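Local coordinates for protein fructokinase (Vibrio cholerae serotype O1, PDB 5EYN) that probably catalyses the ATP-dependent phosphorylation of D-fructose as a PfkB-family sugar kinase, and is captured here with fructose, ADP, beryllium trifluoride and calcium, at residues T98-V103 against F115-S120; G167-D172 against L196-K201; I32-Q37 against T304-M309. All blocks are in the same frame, centred on the assembly; numbering follows the deposited sequence.

Contact 1 of 3, residues T98-V103 against F115-S120. With FRU (beta-D-fructofuranose), chain B.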
ATOM      1  N   THR A  98       2.096  -5.322  -5.817  1.00  7.57           N
ATOM      2  CA  THR A  98       3.123  -4.359  -6.183  1.00  7.96           C
ATOM      3  C   THR A  98       3.542  -3.486  -5.019  1.00  7.82           C
ATOM      4  O   THR A  98       2.716  -3.005  -4.234  1.00  8.01           O
ATOM      5  CB  THR A  98       2.615  -3.468  -7.310  1.00  8.28           C
ATOM      6  OG1 THR A  98       2.205  -4.294  -8.394  1.00  8.72           O
ATOM      7  CG2 THR A  98       3.677  -2.485  -7.780  1.00  7.87           C
ATOM      8  N   SER A  99       4.845  -3.292  -4.905  1.00  7.18           N
ATOM      9  CA  SER A  99       5.386  -2.432  -3.875  1.00  7.64           C
ATOM     10  C   SER A  99       4.765  -1.033  -3.941  1.00  8.00           C
ATOM     11  O   SER A  99       4.656  -0.431  -5.010  1.00  8.06           O
ATOM     12  CB  SER A  99       6.892  -2.327  -4.028  1.00  7.59           C
ATOM     13  OG  SER A  99       7.431  -1.524  -2.998  1.00  7.94           O
ATOM     14  N   THR A 100       4.390  -0.537  -2.772  1.00  7.90           N
ATOM     15  CA  THR A 100       3.751   0.754  -2.589  1.00  8.31           C
ATOM     16  C   THR A 100       4.474   1.467  -1.475  1.00  7.68           C
ATOM     17  O   THR A 100       4.533   0.975  -0.356  1.00  8.16           O
ATOM     18  CB  THR A 100       2.281   0.572  -2.222  1.00  9.42           C
ATOM     19  OG1 THR A 100       1.639  -0.181  -3.242  1.00  9.32           O
ATOM     20  CG2 THR A 100       1.576   1.905  -2.091  1.00 11.73           C
ATOM     21  N   VAL A 101       5.028   2.634  -1.794  1.00  7.90           N
ATOM     22  CA  VAL A 101       5.906   3.325  -0.885  1.00  8.62           C
ATOM     23  C   VAL A 101       5.360   4.722  -0.629  1.00  8.61           C
ATOM     24  O   VAL A 101       4.996   5.446  -1.555  1.00 10.41           O
ATOM     25  CB  VAL A 101       7.317   3.409  -1.484  1.00  9.21           C
ATOM     26  CG1 VAL A 101       8.223   4.284  -0.646  1.00 12.30           C
ATOM     27  CG2 VAL A 101       7.906   2.016  -1.631  1.00 10.88           C
ATOM     28  N   VAL A 102       5.278   5.101   0.637  1.00  8.71           N
ATOM     29  CA  VAL A 102       4.844   6.445   1.017  1.00  9.83           C
ATOM     30  C   VAL A 102       6.078   7.297   1.293  1.00  9.33           C
ATOM     31  O   VAL A 102       6.959   6.914   2.058  1.00  9.72           O
ATOM     32  CB  VAL A 102       3.929   6.406   2.250  1.00 12.29           C
ATOM     33  CG1 VAL A 102       3.510   7.805   2.662  1.00 14.21           C
ATOM     34  CG2 VAL A 102       2.713   5.545   1.963  1.00 12.91           C
ATOM     35  N   VAL A 103       6.163   8.437   0.622  1.00 10.37           N
ATOM     36  CA  VAL A 103       7.317   9.325   0.757  1.00 12.23           C
ATOM     37  C   VAL A 103       7.051  10.490   1.717  1.00 12.88           C
ATOM     38  O   VAL A 103       5.992  11.115   1.660  1.00 14.55           O
ATOM     39  CB  VAL A 103       7.722   9.886  -0.620  1.00 11.87           C
ATOM     40  CG1 VAL A 103       8.939  10.797  -0.520  1.00 14.16           C
ATOM     41  CG2 VAL A 103       7.978   8.755  -1.616  1.00 12.03           C
ATOM     42  N   PHE A 115       7.659   1.517   3.409  1.00  8.08           N
ATOM     43  CA  PHE A 115       7.235   0.442   2.531  1.00  7.80           C
ATOM     44  C   PHE A 115       5.969  -0.211   3.044  1.00  8.34           C
ATOM     45  O   PHE A 115       5.970  -0.826   4.107  1.00 10.24           O
ATOM     46  CB  PHE A 115       8.370  -0.576   2.390  1.00  7.43           C
ATOM     47  CG  PHE A 115       9.520  -0.039   1.588  1.00  7.08           C
ATOM     48  CD1 PHE A 115       9.664  -0.369   0.259  1.00  6.84           C
ATOM     49  CD2 PHE A 115      10.397   0.871   2.147  1.00  7.61           C
ATOM     50  CE1 PHE A 115      10.679   0.177  -0.496  1.00  7.67           C
ATOM     51  CE2 PHE A 115      11.411   1.411   1.398  1.00  7.38           C
ATOM     52  CZ  PHE A 115      11.558   1.076   0.077  1.00  7.26           C
ATOM     53  N   MET A 116       4.874  -0.052   2.312  1.00  7.76           N
ATOM     54  CA  MET A 116       3.599  -0.582   2.767  1.00  8.00           C
ATOM     55  C   MET A 116       3.372  -2.045   2.422  1.00  7.81           C
ATOM     56  O   MET A 116       2.554  -2.704   3.069  1.00  8.42           O
ATOM     57  CB  MET A 116       2.434   0.251   2.242  1.00  8.51           C
ATOM     58  CG  MET A 116       2.455   1.690   2.690  1.00  9.34           C
ATOM     59  SD  MET A 116       2.537   1.921   4.463  1.00 10.70           S
ATOM     60  CE  MET A 116       0.958   1.219   4.958  1.00 10.11           C
ATOM     61  N   VAL A 117       4.078  -2.549   1.414  1.00  7.52           N
ATOM     62  CA  VAL A 117       3.877  -3.919   0.949  1.00  7.72           C
ATOM     63  C   VAL A 117       5.162  -4.700   1.166  1.00  8.08           C
ATOM     64  O   VAL A 117       6.162  -4.498   0.470  1.00  8.04           O
ATOM     65  CB  VAL A 117       3.453  -3.960  -0.536  1.00  7.82           C
ATOM     66  CG1 VAL A 117       3.183  -5.386  -0.973  1.00  8.86           C
ATOM     67  CG2 VAL A 117       2.224  -3.099  -0.775  1.00  9.16           C
ATOM     68  N   LYS A 118       5.110  -5.612   2.133  1.00  7.77           N
ATOM     69  CA  LYS A 118       6.256  -6.402   2.547  1.00  8.14           C
ATOM     70  C   LYS A 118       5.761  -7.804   2.873  1.00  7.91           C
ATOM     71  O   LYS A 118       5.015  -7.976   3.811  1.00  9.74           O
ATOM     72  CB  LYS A 118       6.884  -5.793   3.802  1.00  9.28           C
ATOM     73  CG  LYS A 118       7.451  -4.392   3.572  1.00  9.65           C
ATOM     74  CD  LYS A 118       8.357  -3.935   4.703  1.00 12.79           C
ATOM     75  CE  LYS A 118       7.655  -3.956   6.033  1.00 15.11           C
ATOM     76  NZ  LYS A 118       8.528  -3.402   7.102  1.00 14.43           N
ATOM     77  N   PRO A 119       6.170  -8.814   2.100  1.00  7.95           N
ATOM     78  CA  PRO A 119       7.006  -8.773   0.897  1.00  8.62           C
ATOM     79  C   PRO A 119       6.175  -8.467  -0.355  1.00  8.57           C
ATOM     80  O   PRO A 119       5.147  -9.100  -0.582  1.00  9.71           O
ATOM     81  CB  PRO A 119       7.578 -10.197   0.846  1.00  9.04           C
ATOM     82  CG  PRO A 119       6.486 -11.035   1.438  1.00  9.53           C
ATOM     83  CD  PRO A 119       5.858 -10.202   2.505  1.00  8.96           C
ATOM     84  N   SER A 120       6.640  -7.535  -1.175  1.00  7.53           N
ATOM     85  CA  SER A 120       5.968  -7.259  -2.432  1.00  8.23           C
ATOM     86  C   SER A 120       6.366  -8.282  -3.502  1.00  7.46           C
ATOM     87  O   SER A 120       7.237  -9.134  -3.284  1.00  7.39           O
ATOM     88  CB  SER A 120       6.288  -5.836  -2.888  1.00  8.33           C
ATOM     89  OG  SER A 120       7.693  -5.609  -2.866  1.00  8.48           O
TER
HETATM   90  C1  FRU B 401      12.897   1.647  -3.494  1.00  6.80           C
HETATM   91  C2  FRU B 401      12.813   3.167  -3.522  1.00  6.46           C
HETATM   92  C3  FRU B 401      11.649   3.778  -4.273  1.00  6.44           C
HETATM   93  C4  FRU B 401      12.212   4.996  -4.930  1.00  6.88           C
HETATM   94  C5  FRU B 401      13.638   4.609  -5.110  1.00  7.15           C
HETATM   95  C6  FRU B 401      14.609   5.761  -5.028  1.00  7.64           C
HETATM   96  O1  FRU B 401      13.155   1.131  -4.763  1.00  7.27           O
HETATM   97  O2  FRU B 401      12.764   3.583  -2.191  1.00  7.36           O
HETATM   98  O3  FRU B 401      10.614   3.999  -3.363  1.00  7.27           O
HETATM   99  O4  FRU B 401      11.641   5.286  -6.160  1.00  7.26           O
HETATM  100  O5  FRU B 401      13.973   3.636  -4.136  1.00  7.26           O
HETATM  101  O6  FRU B 401      15.938   5.329  -5.185  1.00  8.74           O
HETATM  102  O   HOH W   1       6.287  -1.851  -0.446  1.00  8.06           O
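Val101 and Phe115 form an antiparallel, non-hydrogen-bonded pair at the edge of the four-stranded sheet that borders the fructose site. Their side chains lie side by side and point the same way. Val101 CG2 rests over one face of the Phe115 ring, 3.5 Å from CD1, and its other branch, CG1, comes 3.6 Å from O3 of the fructose. With chi1 at -71°, which puts CG anti to the carbonyl carbon, the ring of Phe115 continues past the valine to the sugar. FRU C1 lies at the edge of the ring, in its plane, and CZ lies 3.6 Å from FRU O2.

Such a sheet is the lid of PfkB kinases. The chain leaves the regular strand after Phe115, and Met116 N still donates to Thr100 O at 2.9 Å, almost head-on to the carbonyl (C=O...N 175°). On the other face of the sheet, Met116 CG packs on Val102 CG2, and Met116 of the second subunit packs on Thr100, consistent with lid-to-lid dimerisation. A water joins the two segments beyond this bond: it accepts from Val117 N at 3.0 Å, is hydrogen-bonded to Ser99 OG, and donates weakly to Thr100 O. Val117 CG2 lies 3.5 Å from Thr98 O, the acceptor of a bond from Thr100 OG1. Ser120, whose hydroxyl is taken by Asp122, sets its CB 3.6 Å from Ser99 N.

Contact 2 of 3, residues G167-D172 against L196-K201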
ATOM      1  N   GLY A 167      29.425 -10.576 -19.238  1.00 11.73           N
ATOM      2  CA  GLY A 167      28.801  -9.289 -19.030  1.00 11.79           C
ATOM      3  C   GLY A 167      29.393  -8.596 -17.819  1.00 10.67           C
ATOM      4  O   GLY A 167      30.352  -9.076 -17.209  1.00 11.45           O
ATOM      5  N   TYR A 168      28.805  -7.465 -17.461  1.00 10.22           N
ATOM      6  CA  TYR A 168      29.315  -6.629 -16.391  1.00  9.36           C
ATOM      7  C   TYR A 168      28.203  -6.384 -15.395  1.00  8.60           C
ATOM      8  O   TYR A 168      27.028  -6.327 -15.760  1.00  9.26           O
ATOM      9  CB  TYR A 168      29.807  -5.296 -16.948  1.00 10.60           C
ATOM     10  CG  TYR A 168      30.832  -5.460 -18.032  1.00 12.74           C
ATOM     11  CD1 TYR A 168      32.082  -5.961 -17.739  1.00 13.39           C
ATOM     12  CD2 TYR A 168      30.554  -5.107 -19.337  1.00 14.56           C
ATOM     13  CE1 TYR A 168      33.037  -6.129 -18.720  1.00 16.33           C
ATOM     14  CE2 TYR A 168      31.495  -5.282 -20.333  1.00 16.41           C
ATOM     15  CZ  TYR A 168      32.743  -5.789 -20.015  1.00 17.69           C
ATOM     16  OH  TYR A 168      33.696  -5.956 -21.002  1.00 21.27           O
ATOM     17  N   VAL A 169      28.586  -6.216 -14.137  1.00  8.07           N
ATOM     18  CA  VAL A 169      27.635  -6.091 -13.050  1.00  7.87           C
ATOM     19  C   VAL A 169      27.825  -4.785 -12.308  1.00  8.27           C
ATOM     20  O   VAL A 169      28.921  -4.454 -11.865  1.00  8.52           O
ATOM     21  CB  VAL A 169      27.791  -7.264 -12.058  1.00  8.87           C
ATOM     22  CG1 VAL A 169      26.849  -7.082 -10.878  1.00  9.66           C
ATOM     23  CG2 VAL A 169      27.545  -8.581 -12.763  1.00 10.01           C
ATOM     24  N   SER A 170      26.730  -4.043 -12.200  1.00  7.24           N
ATOM     25  CA  SER A 170      26.669  -2.813 -11.439  1.00  7.07           C
ATOM     26  C   SER A 170      25.776  -3.039 -10.222  1.00  7.48           C
ATOM     27  O   SER A 170      24.726  -3.661 -10.327  1.00  7.46           O
ATOM     28  CB  SER A 170      26.092  -1.717 -12.338  1.00  7.91           C
ATOM     29  OG  SER A 170      25.794  -0.512 -11.654  1.00  8.56           O
ATOM     30  N   PHE A 171      26.192  -2.521  -9.076  1.00  6.86           N
ATOM     31  CA  PHE A 171      25.446  -2.668  -7.840  1.00  6.77           C
ATOM     32  C   PHE A 171      25.394  -1.337  -7.110  1.00  5.70           C
ATOM     33  O   PHE A 171      26.416  -0.663  -6.952  1.00  7.36           O
ATOM     34  CB  PHE A 171      26.119  -3.747  -6.975  1.00  6.66           C
ATOM     35  CG  PHE A 171      25.411  -4.048  -5.676  1.00  7.54           C
ATOM     36  CD1 PHE A 171      24.081  -4.400  -5.660  1.00  7.62           C
ATOM     37  CD2 PHE A 171      26.092  -3.998  -4.472  1.00  9.51           C
ATOM     38  CE1 PHE A 171      23.434  -4.670  -4.481  1.00  7.91           C
ATOM     39  CE2 PHE A 171      25.455  -4.293  -3.296  1.00 10.98           C
ATOM     40  CZ  PHE A 171      24.121  -4.609  -3.300  1.00  8.63           C
ATOM     41  N   ASP A 172      24.190  -0.948  -6.709  1.00  6.54           N
ATOM     42  CA  ASP A 172      23.969   0.238  -5.887  1.00  7.49           C
ATOM     43  C   ASP A 172      23.194  -0.260  -4.680  1.00  7.55           C
ATOM     44  O   ASP A 172      22.019  -0.568  -4.795  1.00  7.81           O
ATOM     45  CB  ASP A 172      23.149   1.273  -6.666  1.00  7.57           C
ATOM     46  CG  ASP A 172      22.750   2.477  -5.852  1.00  8.33           C
ATOM     47  OD1 ASP A 172      23.022   2.522  -4.644  1.00  8.75           O
ATOM     48  OD2 ASP A 172      22.122   3.367  -6.453  1.00  9.46           O
ATOM     49  N   LEU A 196      30.891  -9.036  -5.961  1.00  9.79           N
ATOM     50  CA  LEU A 196      30.646  -9.609  -7.285  1.00 10.25           C
ATOM     51  C   LEU A 196      30.635  -8.542  -8.385  1.00  9.69           C
ATOM     52  O   LEU A 196      30.658  -8.862  -9.573  1.00 12.27           O
ATOM     53  CB  LEU A 196      29.299 -10.321  -7.298  1.00  9.98           C
ATOM     54  CG  LEU A 196      29.225 -11.548  -6.394  1.00 10.75           C
ATOM     55  CD1 LEU A 196      27.798 -12.027  -6.235  1.00 11.08           C
ATOM     56  CD2 LEU A 196      30.098 -12.684  -6.931  1.00 12.78           C
ATOM     57  N   ALA A 197      30.607  -7.268  -8.010  1.00  9.40           N
ATOM     58  CA  ALA A 197      30.298  -6.215  -8.955  1.00  9.69           C
ATOM     59  C   ALA A 197      31.544  -5.638  -9.624  1.00  9.84           C
ATOM     60  O   ALA A 197      32.626  -5.589  -9.040  1.00 10.78           O
ATOM     61  CB  ALA A 197      29.517  -5.124  -8.242  1.00 10.81           C
ATOM     62  N   ASP A 198      31.371  -5.204 -10.867  1.00  9.12           N
ATOM     63  CA  ASP A 198      32.365  -4.399 -11.560  1.00  9.43           C
ATOM     64  C   ASP A 198      32.313  -2.933 -11.165  1.00  8.92           C
ATOM     65  O   ASP A 198      33.343  -2.261 -11.116  1.00  8.96           O
ATOM     66  CB  ASP A 198      32.139  -4.521 -13.062  1.00  9.80           C
ATOM     67  CG  ASP A 198      32.369  -5.914 -13.558  1.00 11.03           C
ATOM     68  OD1 ASP A 198      33.559  -6.275 -13.710  1.00 14.36           O
ATOM     69  OD2 ASP A 198      31.382  -6.639 -13.798  1.00 10.64           O
ATOM     70  N   VAL A 199      31.099  -2.452 -10.908  1.00  8.17           N
ATOM     71  CA  VAL A 199      30.864  -1.069 -10.524  1.00  7.44           C
ATOM     72  C   VAL A 199      29.987  -1.059  -9.287  1.00  7.69           C
ATOM     73  O   VAL A 199      28.960  -1.744  -9.258  1.00  7.87           O
ATOM     74  CB  VAL A 199      30.120  -0.323 -11.645  1.00  8.49           C
ATOM     75  CG1 VAL A 199      29.801   1.121 -11.253  1.00  8.25           C
ATOM     76  CG2 VAL A 199      30.923  -0.330 -12.930  1.00  9.11           C
ATOM     77  N   VAL A 200      30.383  -0.304  -8.264  1.00  7.01           N
ATOM     78  CA  VAL A 200      29.543  -0.155  -7.088  1.00  6.55           C
ATOM     79  C   VAL A 200      29.416   1.336  -6.806  1.00  7.21           C
ATOM     80  O   VAL A 200      30.418   2.060  -6.804  1.00  8.39           O
ATOM     81  CB  VAL A 200      30.127  -0.872  -5.858  1.00  8.34           C
ATOM     82  CG1 VAL A 200      29.186  -0.732  -4.670  1.00  9.56           C
ATOM     83  CG2 VAL A 200      30.399  -2.323  -6.176  1.00  9.39           C
ATOM     84  N   LYS A 201      28.181   1.775  -6.590  1.00  8.72           N
ATOM     85  CA  LYS A 201      27.875   3.154  -6.229  1.00  8.46           C
ATOM     86  C   LYS A 201      27.287   3.145  -4.828  1.00  9.19           C
ATOM     87  O   LYS A 201      26.347   2.395  -4.554  1.00  8.77           O
ATOM     88  CB  LYS A 201      26.889   3.756  -7.226  1.00 10.73           C
ATOM     89  CG  LYS A 201      26.492   5.209  -6.930  1.00 13.18           C
ATOM     90  CD  LYS A 201      25.368   5.306  -5.884  1.00 15.78           C
ATOM     91  CE  LYS A 201      24.557   6.567  -5.956  1.00 20.00           C
ATOM     92  NZ  LYS A 201      23.285   6.427  -5.220  1.00 20.21           N
TER
HETATM   93  O   HOH W   2      31.411  -9.221 -14.644  1.00 22.33           O
HETATM   94  O   HOH W   3      20.530   5.461  -5.707  1.00 11.83           O
HETATM   95  O   HOH W   4      22.399   4.724  -3.236  1.00 11.94           O
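Asp198 meets the start of strand 168-172 where a beta-alpha-beta crossover comes back into the central sheet: strand 168-172, helix 186-194 and strand 199-203 form the unit, and residues 168-172 and 199-201 run parallel, 11° apart. At Gly167 a water donates both to the glycine O and to Asp198 OD2. Tyr168 follows, with the edge of its ring toward that same oxygen; ring and carboxylate planes are 82° apart, and the ring also packs edge-to-face with Trp282. Val169 is held by three hydrogen bonds. Its N donates to the anti lone pair of Asp198 OD2, 2.8 Å away, before the regular ladder begins. Its O then takes two in-plane donors, Val199 N at 3.1 Å and Asp198 N at 2.7 Å, the latter strongly bent.

Ser170 pairs with Val199, while its OG turns to His140 in the neighbouring strand. Phe171 N donates to Val199 O at 2.9 Å and Phe171 O accepts from Lys201 N at 3.0 Å. On the face it shares with Val200, Phe171 CB touches Ala197 CB.

Asp172 lies beside Lys201, which can bind a second ADP, not present on this chain, and whose side chain is about 4 Å from the calcium ion. Both chains leave with CG anti to the backbone N (chi1 174° in Asp172), which lays them side by side. The salt bridge is weak, NZ to OD2 at 3.5 Å. Two waters accept from Lys201 NZ; one is also close to Asp172 OD2 but has other acceptors to serve, the other donates to Asp172 OD1 at 2.7 Å.

Contact 3 of 3, residues I32-Q37 against T304-M309. With NA (sodium ion), chain F.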
ATOM      1  N   ILE A  32       3.671  10.424  -3.255  1.00  9.35           N
ATOM      2  CA  ILE A  32       4.449  11.595  -2.885  1.00  9.54           C
ATOM      3  C   ILE A  32       3.499  12.738  -2.554  1.00 10.89           C
ATOM      4  O   ILE A  32       2.686  13.129  -3.394  1.00 11.23           O
ATOM      5  CB  ILE A  32       5.418  12.004  -4.010  1.00 10.26           C
ATOM      6  CG1 ILE A  32       6.355  10.819  -4.296  1.00 10.63           C
ATOM      7  CG2 ILE A  32       6.200  13.253  -3.621  1.00 11.35           C
ATOM      8  CD1 ILE A  32       7.476  11.134  -5.281  1.00 10.98           C
ATOM      9  N   PRO A  33       3.593  13.266  -1.329  1.00 11.90           N
ATOM     10  CA  PRO A  33       2.689  14.353  -0.935  1.00 12.73           C
ATOM     11  C   PRO A  33       2.702  15.510  -1.919  1.00 13.23           C
ATOM     12  O   PRO A  33       3.759  15.938  -2.380  1.00 13.64           O
ATOM     13  CB  PRO A  33       3.258  14.806   0.407  1.00 13.81           C
ATOM     14  CG  PRO A  33       3.911  13.563   0.958  1.00 13.42           C
ATOM     15  CD  PRO A  33       4.516  12.909  -0.238  1.00 12.88           C
ATOM     16  N   ASP A  34       1.511  16.006  -2.230  1.00 14.23           N
ATOM     17  CA  ASP A  34       1.361  17.161  -3.101  1.00 15.76           C
ATOM     18  C   ASP A  34       0.058  17.832  -2.715  1.00 18.08           C
ATOM     19  O   ASP A  34      -0.986  17.595  -3.328  1.00 20.57           O
ATOM     20  CB  ASP A  34       1.353  16.722  -4.566  1.00 16.77           C
ATOM     21  CG  ASP A  34       1.581  17.864  -5.525  1.00 18.34           C
ATOM     22  OD1 ASP A  34       2.498  18.676  -5.288  1.00 18.83           O
ATOM     23  OD2 ASP A  34       0.838  17.933  -6.525  1.00 18.82           O
ATOM     24  N   GLY A  35       0.134  18.643  -1.669  1.00 19.70           N
ATOM     25  CA  GLY A  35      -1.041  19.183  -1.012  1.00 20.40           C
ATOM     26  C   GLY A  35      -1.243  18.373   0.249  1.00 22.51           C
ATOM     27  O   GLY A  35      -0.757  17.245   0.348  1.00 22.92           O
ATOM     28  N   GLN A  36      -1.954  18.937   1.212  1.00 23.47           N
ATOM     29  CA  GLN A  36      -2.071  18.314   2.526  1.00 25.83           C
ATOM     30  C   GLN A  36      -2.912  17.039   2.521  1.00 23.23           C
ATOM     31  O   GLN A  36      -2.736  16.172   3.383  1.00 24.50           O
ATOM     32  CB  GLN A  36      -2.632  19.316   3.536  1.00 30.12           C
ATOM     33  CG  GLN A  36      -3.982  19.914   3.162  1.00 34.14           C
ATOM     34  CD  GLN A  36      -4.503  20.885   4.214  1.00 37.34           C
ATOM     35  OE1 GLN A  36      -3.730  21.622   4.835  1.00 38.46           O
ATOM     36  NE2 GLN A  36      -5.817  20.883   4.426  1.00 38.33           N
ATOM     37  N   GLN A  37      -3.812  16.910   1.550  1.00 20.14           N
ATOM     38  CA  GLN A  37      -4.713  15.765   1.517  1.00 19.62           C
ATOM     39  C   GLN A  37      -4.488  14.823   0.340  1.00 15.17           C
ATOM     40  O   GLN A  37      -5.263  13.898   0.170  1.00 13.33           O
ATOM     41  CB  GLN A  37      -6.170  16.231   1.498  1.00 24.95           C
ATOM     42  CG  GLN A  37      -7.161  15.181   1.976  1.00 30.08           C
ATOM     43  CD  GLN A  37      -8.585  15.706   2.114  1.00 33.46           C
ATOM     44  OE1 GLN A  37      -8.842  16.905   1.955  1.00 35.35           O
ATOM     45  NE2 GLN A  37      -9.526  14.799   2.414  1.00 34.30           N
ATOM     46  N   THR A 304      14.576  18.310 -10.005  1.00 11.62           N
ATOM     47  CA  THR A 304      13.823  19.519 -10.336  1.00 11.63           C
ATOM     48  C   THR A 304      12.316  19.308 -10.341  1.00 11.52           C
ATOM     49  O   THR A 304      11.564  20.280 -10.358  1.00 10.97           O
ATOM     50  CB  THR A 304      14.256  20.066 -11.694  1.00 11.78           C
ATOM     51  OG1 THR A 304      14.082  19.073 -12.713  1.00 11.70           O
ATOM     52  CG2 THR A 304      15.701  20.541 -11.665  1.00 13.07           C
ATOM     53  N   GLN A 305      11.850  18.065 -10.298  1.00 11.42           N
ATOM     54  CA  GLN A 305      10.427  17.777 -10.206  1.00 10.95           C
ATOM     55  C   GLN A 305      10.179  16.590  -9.266  1.00 10.52           C
ATOM     56  O   GLN A 305      11.040  15.708  -9.087  1.00 11.19           O
ATOM     57  CB  GLN A 305       9.832  17.433 -11.559  1.00 12.80           C
ATOM     58  CG  GLN A 305       9.775  18.602 -12.533  1.00 15.74           C
ATOM     59  CD  GLN A 305       9.022  18.228 -13.785  1.00 16.89           C
ATOM     60  OE1 GLN A 305       9.611  18.006 -14.829  1.00 19.00           O
ATOM     61  NE2 GLN A 305       7.716  18.139 -13.674  1.00 17.11           N
ATOM     62  N   LYS A 306       9.002  16.591  -8.662  1.00 10.43           N
ATOM     63  CA  LYS A 306       8.556  15.498  -7.812  1.00 10.79           C
ATOM     64  C   LYS A 306       8.402  14.238  -8.640  1.00 10.53           C
ATOM     65  O   LYS A 306       7.943  14.239  -9.774  1.00 11.45           O
ATOM     66  CB  LYS A 306       7.223  15.852  -7.160  1.00 11.77           C
ATOM     67  CG  LYS A 306       7.350  16.851  -6.031  1.00 13.09           C
ATOM     68  CD  LYS A 306       6.010  17.129  -5.347  1.00 13.49           C
ATOM     69  CE  LYS A 306       6.153  18.134  -4.240  1.00 14.28           C
ATOM     70  NZ  LYS A 306       4.871  18.305  -3.520  1.00 15.29           N
ATOM     71  N   GLY A 307       8.805  13.126  -8.030  1.00 10.13           N
ATOM     72  CA  GLY A 307       8.763  11.807  -8.648  1.00  9.89           C
ATOM     73  C   GLY A 307      10.159  11.458  -9.110  1.00  9.98           C
ATOM     74  O   GLY A 307      10.879  12.286  -9.651  1.00 11.21           O
ATOM     75  N   ALA A 308      10.569  10.217  -8.881  1.00  8.56           N
ATOM     76  CA  ALA A 308      11.903   9.772  -9.275  1.00  9.12           C
ATOM     77  C   ALA A 308      12.139   9.883 -10.771  1.00  9.58           C
ATOM     78  O   ALA A 308      13.251  10.147 -11.197  1.00 10.07           O
ATOM     79  CB  ALA A 308      12.130   8.339  -8.829  1.00  9.34           C
ATOM     80  N   MET A 309      11.104   9.653 -11.564  1.00  8.90           N
ATOM     81  CA  MET A 309      11.301   9.562 -13.001  1.00  9.04           C
ATOM     82  C   MET A 309      10.987  10.851 -13.741  1.00  9.20           C
ATOM     83  O   MET A 309      11.347  11.014 -14.895  1.00  9.69           O
ATOM     84  CB  MET A 309      10.416   8.480 -13.602  1.00  8.77           C
ATOM     85  CG  MET A 309      10.732   7.101 -13.121  1.00  9.18           C
ATOM     86  SD  MET A 309       9.666   5.900 -13.922  1.00  9.78           S
ATOM     87  CE  MET A 309      10.260   4.383 -13.176  1.00  9.40           C
TER
HETATM   88 NA    NA F 405      12.221  13.896  -9.632  1.00 16.37          NA
HETATM   89  O   HOH W   5      13.062  13.078 -11.678  1.00 14.99           O
HETATM   90  O   HOH W   6      12.948  13.602  -7.805  1.00 11.99           O
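Lys306 reaches across to the end of strand 28-33 and sets its ammonium group between two oxygens of adjacent residues. NZ donates to Pro33 O at 2.9 Å, approaching the carbonyl at 141°, and to Asp34 OD1 at 3.0 Å in a salt bridge. The carboxylate is met on its anti side, the nitrogen standing 16° out of its plane. Asp34 holds CG anti to its own N (chi1 -164°), which brings OD1 to the lysine; OD2 bonds to His38 NE2 of the second subunit, so one carboxylate serves both the lysine and the dimer interface. The lysine chain, extended beyond CG, runs past Ile32, with CD 4.2 Å from Ile32 CG2 and with Leu40 of the next strand also in touch.

What is joined here is the lid sheet, through strand 28-33, and the loop between helices 285-302 and 315-322 of the kinase core. That loop wraps a sodium ion. Gln305 O binds it at 2.2 Å and Gly307 O at 2.1 Å, while Ala302 O and two waters, at 2.0 and 2.4 Å, complete the five ligands found. The site resembles the monovalent-cation site of ribokinase and its relatives, which is likewise built largely from backbone carbonyls. The longer-bonded water also donates weakly to Ala308 O.

Beyond the lysine the packing is of a side chain against backbone. Ile32 points at the loop, and the end of its longer branch, CD1, abuts the bare backbone of Gly307, 3.6 Å from N. The glycine N donates to Asp260 OD2. Asp260 also touches Ile32 and immediately precedes residues 261-266, a loop and the start of helix 264-278, which line the beryllium trifluoride pocket.

Overall arrangement
The three contacts show how a sugar kinase builds one active site from a lid and a core. Contacts 1 and 3 share the lid: strands 99-103 and 28-33 are neighbours there, Val103 CG2 packs on Ile32 CG1 at 3.8 Å, and both contacts touch the second subunit. Their centres are 17 Å apart. Contact 2 belongs to the central sheet, across the chain's centre, 25 Å from contact 1 and 30 Å from contact 3, centre to centre, and touches neither. The ligands lie between them: contact 1 borders fructose, whereas the side chain of Lys201 in contact 2 lies about 5 Å from the bound ADP. Along the sequence, contact 3 encloses both of the others.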